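Local coordinates for SusD superfamily protein (Bacteroides fragilis NCTC 9343, PDB 3NQP), which probably binds sugar chains at the outer membrane, as a SusD-family protein thought to assist in glycan uptake, at residues Gln73-Thr78 and Leu492-Glu497. Residues are numbered along the deposited sequence; the frame is centred on the assembly and turned at random.
Sequences QNFDET and LLWPIE
Phe75 lowers the edge of its ring onto a face of Trp494, where the loop between helices 68-71 and 89-102 packs on the loop leading into helix 498-503, joining the N-terminal part of this SusD-like chain to its C-terminal part. The planes stand at 55° and the centroid of the phenyl ring lies 4.8 Å from that of the six-membered indole ring, a tilted edge-to-face pair. With chi1 at -83°, the phenyl group swings beside its own backbone N, which brings CE1 and CZ over the indole; CE1 comes to 3.5 Å from Trp494 CE3. A broad indole suits this place, since Ile70 and Arg50 touch both aromatic residues while Ile134 and Tyr135 also pack on Trp494.

Apolar contact continues through Pro495, compact and rigid, whose side chain runs roughly at right angles to that of Phe75; its CD rests 3.5 Å from Phe75 CD1. Separately, Pro495 CG makes a close van der Waals approach to the backbone carbonyl, 3.3 Å from Asp76 O.

Beyond the proline the backbones meet through a CA-H...O contact, Glu497 CA to Glu77 O at 3.5 Å. No conventional hydrogen bond joins 73-78 to 492-497. The short side chain of Asp76 lets OD1 accept from Thr78 N, two residues on, at 2.9 Å: an Asx turn; OD1 also bonds His79. Glu497 occupies the N-cap of helix 498-503, with OE2 bonded to Lys84 N. Glu77 OE2 pairs with Lys498 NZ just beyond the contact.

Shape and dispersion thus join these sequence-distant loops, with a salt bridge to the adjoining helix.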
# COMPACT_ATOMS: atom_id res chain seq x y z
N GLN A 73 -12.11 -10.47 -8.92
CA GLN A 73 -11.26 -10.65 -10.08
C GLN A 73 -12.05 -10.65 -11.42
O GLN A 73 -11.57 -11.21 -12.40
CB GLN A 73 -10.41 -11.94 -9.98
CG GLN A 73 -9.87 -12.27 -8.55
CD GLN A 73 -8.80 -11.32 -8.06
OE1 GLN A 73 -8.16 -10.67 -8.87
NE2 GLN A 73 -8.59 -11.26 -6.73
N ASN A 74 -13.22 -10.00 -11.44
CA ASN A 74 -14.07 -9.92 -12.61
C ASN A 74 -13.56 -8.73 -13.40
O ASN A 74 -13.90 -7.58 -13.07
CB ASN A 74 -15.54 -9.61 -12.28
CG ASN A 74 -16.26 -10.72 -11.57
OD1 ASN A 74 -15.81 -11.88 -11.54
ND2 ASN A 74 -17.43 -10.37 -11.00
N PHE A 75 -12.72 -9.01 -14.40
CA PHE A 75 -12.08 -7.98 -15.18
C PHE A 75 -12.23 -8.26 -16.66
O PHE A 75 -11.94 -9.37 -17.11
CB PHE A 75 -10.59 -7.93 -14.87
CG PHE A 75 -10.26 -7.11 -13.64
CD1 PHE A 75 -10.22 -5.72 -13.70
CD2 PHE A 75 -9.98 -7.72 -12.44
CE1 PHE A 75 -9.90 -4.97 -12.61
CE2 PHE A 75 -9.69 -6.94 -11.31
CZ PHE A 75 -9.64 -5.58 -11.40
N ASP A 76 -12.69 -7.25 -17.39
CA ASP A 76 -12.74 -7.27 -18.87
C ASP A 76 -12.97 -5.83 -19.34
O ASP A 76 -12.98 -4.89 -18.52
CB ASP A 76 -13.82 -8.25 -19.36
CG ASP A 76 -15.21 -7.93 -18.82
OD1 ASP A 76 -15.56 -6.73 -18.73
OD2 ASP A 76 -15.96 -8.87 -18.47
N GLU A 77 -13.20 -5.62 -20.64
CA GLU A 77 -13.32 -4.26 -21.15
C GLU A 77 -14.56 -3.46 -20.67
O GLU A 77 -14.63 -2.26 -20.92
CB GLU A 77 -13.26 -4.24 -22.68
CG GLU A 77 -14.49 -4.79 -23.33
CD GLU A 77 -14.49 -4.66 -24.86
OE1 GLU A 77 -13.52 -4.14 -25.48
OE2 GLU A 77 -15.51 -5.05 -25.43
N THR A 78 -15.52 -4.10 -20.01
CA THR A 78 -16.63 -3.37 -19.37
C THR A 78 -16.60 -3.47 -17.85
O THR A 78 -17.50 -2.96 -17.20
CB THR A 78 -18.00 -3.80 -19.92
OG1 THR A 78 -18.16 -5.21 -19.79
CG2 THR A 78 -18.12 -3.43 -21.43
N LEU A 492 -3.37 -10.78 -14.46
CA LEU A 492 -2.31 -10.16 -13.66
C LEU A 492 -2.30 -8.63 -13.88
O LEU A 492 -1.99 -7.88 -12.94
CB LEU A 492 -0.93 -10.74 -14.01
CG LEU A 492 -0.63 -12.23 -13.75
CD1 LEU A 492 0.75 -12.58 -14.34
CD2 LEU A 492 -0.73 -12.55 -12.25
N LEU A 493 -2.62 -8.21 -15.12
CA LEU A 493 -2.74 -6.82 -15.52
C LEU A 493 -4.21 -6.44 -15.67
O LEU A 493 -5.07 -7.29 -15.77
CB LEU A 493 -1.95 -6.49 -16.79
CG LEU A 493 -0.46 -6.91 -16.76
CD1 LEU A 493 0.23 -6.64 -18.12
CD2 LEU A 493 0.30 -6.25 -15.60
N TRP A 494 -4.49 -5.15 -15.57
CA TRP A 494 -5.83 -4.63 -15.64
C TRP A 494 -6.21 -4.14 -17.05
O TRP A 494 -5.35 -3.65 -17.82
CB TRP A 494 -5.99 -3.49 -14.63
CG TRP A 494 -5.79 -3.83 -13.18
CD1 TRP A 494 -4.83 -4.62 -12.64
CD2 TRP A 494 -6.53 -3.29 -12.08
NE1 TRP A 494 -4.94 -4.63 -11.25
CE2 TRP A 494 -5.97 -3.80 -10.90
CE3 TRP A 494 -7.62 -2.39 -11.99
CZ2 TRP A 494 -6.47 -3.46 -9.63
CZ3 TRP A 494 -8.12 -2.08 -10.73
CH2 TRP A 494 -7.54 -2.60 -9.57
N PRO A 495 -7.47 -4.36 -17.44
CA PRO A 495 -7.85 -3.91 -18.77
C PRO A 495 -8.22 -2.43 -18.78
O PRO A 495 -8.37 -1.82 -17.73
CB PRO A 495 -9.08 -4.74 -19.06
CG PRO A 495 -9.75 -4.88 -17.68
CD PRO A 495 -8.64 -4.85 -16.68
N ILE A 496 -8.32 -1.85 -19.97
CA ILE A 496 -8.88 -0.52 -20.11
C ILE A 496 -10.28 -0.59 -20.77
O ILE A 496 -10.62 -1.57 -21.47
CB ILE A 496 -7.89 0.41 -20.80
CG1 ILE A 496 -7.61 -0.05 -22.21
CG2 ILE A 496 -6.53 0.50 -19.99
CD1 ILE A 496 -6.83 1.00 -23.00
N GLU A 497 -11.06 0.47 -20.55
CA GLU A 497 -12.48 0.56 -20.94
C GLU A 497 -12.64 0.57 -22.46
O GLU A 497 -11.93 1.29 -23.16
CB GLU A 497 -13.15 1.90 -20.52
CG GLU A 497 -13.02 2.40 -19.16
CD GLU A 497 -11.76 3.19 -18.97
OE1 GLU A 497 -10.74 2.51 -18.82
OE2 GLU A 497 -11.77 4.43 -18.97